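Local coordinates for nitrate regulatory protein (PDB 4AKK) that senses nitrate and nitrite and, in response, binds the nasF leader RNA to bring about transcription antitermination of the nas operon, at residues A[216-219]-A[220-224]; A[382-385]-A[386-389]. One frame throughout, in Å; residues are numbered along the deposited sequence.

Contact 1: A[216-219]-A[220-224]. With EDO (1,2-ethanediol), chain D.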
loop_
_atom_site.group_PDB
_atom_site.type_symbol
_atom_site.label_atom_id
_atom_site.label_comp_id
_atom_site.label_asym_id
_atom_site.label_seq_id
_atom_site.Cartn_x
_atom_site.Cartn_y
_atom_site.Cartn_z
ATOM N N SER A 216 11.567 31.201 2.105
ATOM C CA SER A 216 12.175 30.677 3.325
ATOM C C SER A 216 12.580 29.232 3.077
ATOM O O SER A 216 12.131 28.623 2.105
ATOM C CB SER A 216 11.211 30.761 4.505
ATOM O OG SER A 216 9.997 30.099 4.217
ATOM N N ASP A 217 13.448 28.696 3.931
ATOM C CA ASP A 217 13.819 27.284 3.855
ATOM C C ASP A 217 12.567 26.419 3.959
ATOM O O ASP A 217 12.465 25.370 3.331
ATOM C CB ASP A 217 14.823 26.923 4.953
ATOM C CG ASP A 217 16.215 27.494 4.688
ATOM O OD1 ASP A 217 16.384 28.224 3.689
ATOM O OD2 ASP A 217 17.142 27.211 5.477
ATOM N N GLU A 218 11.608 26.902 4.732
ATOM C CA GLU A 218 10.325 26.240 4.932
ATOM C C GLU A 218 9.472 26.192 3.654
ATOM O O GLU A 218 9.058 25.124 3.210
ATOM C CB GLU A 218 9.562 26.983 6.036
ATOM C CG GLU A 218 8.140 26.516 6.248
ATOM C CD GLU A 218 8.082 25.114 6.791
ATOM O OE1 GLU A 218 8.905 24.802 7.677
ATOM O OE2 GLU A 218 7.224 24.325 6.341
ATOM N N LEU A 219 9.204 27.365 3.084
ATOM C CA LEU A 219 8.412 27.475 1.859
ATOM C C LEU A 219 9.066 26.692 0.730
ATOM O O LEU A 219 8.401 25.970 -0.014
ATOM C CB LEU A 219 8.225 28.949 1.468
ATOM C CG LEU A 219 7.318 29.238 0.270
ATOM C CD1 LEU A 219 5.923 28.684 0.511
ATOM C CD2 LEU A 219 7.258 30.747 -0.034
ATOM N N ARG A 220 10.381 26.817 0.619
ATOM C CA ARG A 220 11.119 26.055 -0.364
ATOM C C ARG A 220 10.954 24.527 -0.214
ATOM O O ARG A 220 10.847 23.802 -1.212
ATOM C CB ARG A 220 12.602 26.453 -0.347
ATOM C CG ARG A 220 13.453 25.574 -1.268
ATOM C CD ARG A 220 14.903 26.031 -1.329
ATOM N NE ARG A 220 15.643 25.673 -0.129
ATOM C CZ ARG A 220 16.952 25.858 0.020
ATOM N NH1 ARG A 220 17.661 26.412 -0.954
ATOM N NH2 ARG A 220 17.552 25.496 1.150
ATOM N N GLN A 221 10.951 24.022 1.020
ATOM C CA GLN A 221 10.790 22.575 1.202
ATOM C C GLN A 221 9.372 22.159 0.786
ATOM O O GLN A 221 9.190 21.172 0.077
ATOM C CB GLN A 221 11.113 22.137 2.645
ATOM C CG GLN A 221 11.214 20.615 2.831
ATOM C CD GLN A 221 12.366 19.973 2.057
ATOM O OE1 GLN A 221 13.534 20.329 2.235
ATOM N NE2 GLN A 221 12.036 19.013 1.198
ATOM N N GLN A 222 8.376 22.941 1.197
ATOM C CA GLN A 222 6.995 22.671 0.822
ATOM C C GLN A 222 6.823 22.697 -0.700
ATOM O O GLN A 222 6.072 21.903 -1.267
ATOM C CB GLN A 222 6.060 23.696 1.460
ATOM C CG GLN A 222 6.018 23.653 2.987
ATOM C CD GLN A 222 5.072 24.704 3.557
ATOM O OE1 GLN A 222 4.339 25.355 2.817
ATOM N NE2 GLN A 222 5.088 24.876 4.874
ATOM N N LEU A 223 7.520 23.610 -1.361
ATOM C CA LEU A 223 7.398 23.721 -2.809
ATOM C C LEU A 223 7.996 22.480 -3.447
ATOM O O LEU A 223 7.358 21.792 -4.240
ATOM C CB LEU A 223 8.096 24.985 -3.323
ATOM C CG LEU A 223 8.191 25.129 -4.844
ATOM C CD1 LEU A 223 6.786 25.241 -5.462
ATOM C CD2 LEU A 223 9.030 26.356 -5.185
ATOM N N VAL A 224 9.239 22.197 -3.086
ATOM C CA VAL A 224 9.908 21.002 -3.539
ATOM C C VAL A 224 9.045 19.756 -3.317
ATOM O O VAL A 224 8.991 18.874 -4.171
ATOM C CB VAL A 224 11.252 20.836 -2.798
ATOM C CG1 VAL A 224 11.799 19.424 -2.966
ATOM C CG2 VAL A 224 12.251 21.884 -3.286
HETATM C C1 EDO D . 17.342 29.841 0.038
HETATM O O1 EDO D . 16.792 30.033 -1.274
HETATM C C2 EDO D . 16.513 28.811 0.798
HETATM O O2 EDO D . 15.270 29.376 1.229
HETATM O O HOH W 1 14.662 24.447 2.170
#
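Local contacts at the start of helix 217-240, in the nitrate-sensing NIT region, pair E218 with Q222 four residues on and D217 with R220 three on. Q222 NE2 gives E218 OE2 a short bond of 2.6 Å through the carboxylate's anti lone pair. The two flat groups are turned steeply, 71° apart. Q222 runs extended after CG, while E218 is bent at chi2 (67°), which carries its carboxylate to the side-chain amide of Q222, the two side chains crossing obliquely; its other oxygen, OE1, forms a salt bridge with R367. S216 is the N-cap: its OG accepts from L219 N at 3.1 Å and closes the first turn, and S216 O starts the helical bonding by accepting from R220 N. Past a bend at chi3, the R220 guanidinium reaches D217, but OD1 lies well out of its plane, 3.9 Å from NH2, a long attraction of charges alone. A water bridges the same two residues, donating to D217 O and accepting from R220 NE at 2.8 Å in the guanidinium plane. Over one guanidinium face sits C2 of an ethanediol, probably from the crystallisation liquor, so close that its exact placing is doubtful. R220 NH1 turns instead to E386 and the carbonyl of C267.

Contact 2: A[382-385]-A[386-389]; sequences GMQE and EQAW
The backbone of M383 and Q384 is extended before it coils into helix 385-399, whose first turns are tied by A388 N to Q384 O (2.8 Å) and W389 N to E385 O (3.0 Å). Q384 holds the N-cap position, yet the side chain that reaches back over this helix start belongs to Q387. Fully extended, with CG anti to the backbone N (chi1 180°), Q387 brings OE1 to the backbone N of Q384, 3.1 Å away and with a fairly straight N-H at 162°. The donor stands 30° off the amide carbonyl plane. This is the reciprocal half of a capping box, a side chain three residues into the helix accepting from the N-cap amide. M383 lies across Q387 at about a right angle, its CG 3.7 Å from Q387 CD, and its SD comes to 3.9 Å from A388 CA. The methionine thus packs against the glutamine's amide, and M383 also touches L377 of helix 360-380. Because a neutral side-chain oxygen accepts the N-cap N-H, the start of helix 385-399 is capped without adding a charge, while E385 and E386 form salt bridges with K374 and R220.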
loop_
_atom_site.group_PDB
_atom_site.type_symbol
_atom_site.label_atom_id
_atom_site.label_comp_id
_atom_site.label_asym_id
_atom_site.label_seq_id
_atom_site.Cartn_x
_atom_site.Cartn_y
_atom_site.Cartn_z
ATOM N N GLY A 382 32.309 16.244 3.434
ATOM C CA GLY A 382 32.805 17.601 3.573
ATOM C C GLY A 382 31.960 18.660 2.898
ATOM O O GLY A 382 32.466 19.712 2.504
ATOM N N MET A 383 30.667 18.390 2.770
ATOM C CA MET A 383 29.767 19.333 2.128
ATOM C C MET A 383 29.314 20.402 3.108
ATOM O O MET A 383 29.197 20.147 4.308
ATOM C CB MET A 383 28.548 18.605 1.555
ATOM C CG MET A 383 28.820 17.810 0.291
ATOM S SD MET A 383 27.277 17.310 -0.503
ATOM C CE MET A 383 27.893 16.276 -1.818
ATOM N N GLN A 384 29.068 21.603 2.589
ATOM C CA GLN A 384 28.405 22.648 3.359
ATOM C C GLN A 384 26.929 22.274 3.491
ATOM O O GLN A 384 26.421 21.475 2.713
ATOM C CB GLN A 384 28.550 24.000 2.660
ATOM C CG GLN A 384 29.974 24.320 2.216
ATOM C CD GLN A 384 30.951 24.337 3.379
ATOM O OE1 GLN A 384 30.729 25.019 4.380
ATOM N NE2 GLN A 384 32.043 23.582 3.253
ATOM N N GLU A 385 26.240 22.854 4.465
ATOM C CA GLU A 385 24.854 22.473 4.726
ATOM C C GLU A 385 23.925 22.693 3.529
ATOM O O GLU A 385 23.152 21.805 3.163
ATOM C CB GLU A 385 24.308 23.194 5.957
ATOM C CG GLU A 385 22.909 22.745 6.322
ATOM C CD GLU A 385 22.360 23.450 7.540
ATOM O OE1 GLU A 385 23.079 24.294 8.120
ATOM O OE2 GLU A 385 21.203 23.159 7.916
ATOM N N GLU A 386 23.992 23.876 2.925
ATOM C CA GLU A 386 23.166 24.170 1.759
ATOM C C GLU A 386 23.550 23.242 0.611
ATOM O O GLU A 386 22.686 22.689 -0.067
ATOM C CB GLU A 386 23.297 25.644 1.347
ATOM C CG GLU A 386 22.618 25.984 0.012
ATOM C CD GLU A 386 21.098 25.971 0.106
ATOM O OE1 GLU A 386 20.570 25.694 1.205
ATOM O OE2 GLU A 386 20.430 26.245 -0.916
ATOM N N GLN A 387 24.851 23.054 0.415
ATOM C CA GLN A 387 25.356 22.144 -0.604
ATOM C C GLN A 387 24.785 20.738 -0.407
ATOM O O GLN A 387 24.393 20.066 -1.363
ATOM C CB GLN A 387 26.884 22.099 -0.544
ATOM C CG GLN A 387 27.544 21.174 -1.566
ATOM C CD GLN A 387 29.061 21.137 -1.415
ATOM O OE1 GLN A 387 29.613 21.646 -0.434
ATOM N NE2 GLN A 387 29.742 20.534 -2.387
ATOM N N ALA A 388 24.763 20.303 0.847
ATOM C CA ALA A 388 24.204 19.014 1.233
ATOM C C ALA A 388 22.745 18.888 0.799
ATOM O O ALA A 388 22.339 17.884 0.206
ATOM C CB ALA A 388 24.325 18.831 2.745
ATOM N N TRP A 389 21.961 19.917 1.099
ATOM C CA TRP A 389 20.549 19.926 0.750
ATOM C C TRP A 389 20.384 19.881 -0.765
ATOM O O TRP A 389 19.568 19.121 -1.288
ATOM C CB TRP A 389 19.848 21.153 1.343
ATOM C CG TRP A 389 18.360 21.135 1.145
ATOM C CD1 TRP A 389 17.426 20.570 1.972
ATOM C CD2 TRP A 389 17.636 21.698 0.045
ATOM N NE1 TRP A 389 16.162 20.742 1.450
ATOM C CE2 TRP A 389 16.262 21.436 0.270
ATOM C CE3 TRP A 389 18.014 22.397 -1.113
ATOM C CZ2 TRP A 389 15.264 21.853 -0.620
ATOM C CZ3 TRP A 389 17.020 22.819 -1.994
ATOM C CH2 TRP A 389 15.661 22.544 -1.743
#

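In the fold
Contact 1 comes first along the chain, at the start of helix 217-240 in the NIT range; contact 2 follows at the start of helix 385-399 in the ANTAR range. Their centres lie about 17 Å apart, on the same side of the chain's centre, and the two helix starts touch directly. R220 NH1 forms a salt bridge with E386 OE2 at 2.8 Å, the R220 side chain makes a cation-pi contact with W389, and Q221 OE1 probably accepts a hydrogen bond from W389 NE1. Helix 360-380 borders both contacts. Because one lies in the NIT range and the other in the ANTAR range, these bonds probably belong to the interface between receptor and effector, consistent with their coupling in this one-component system.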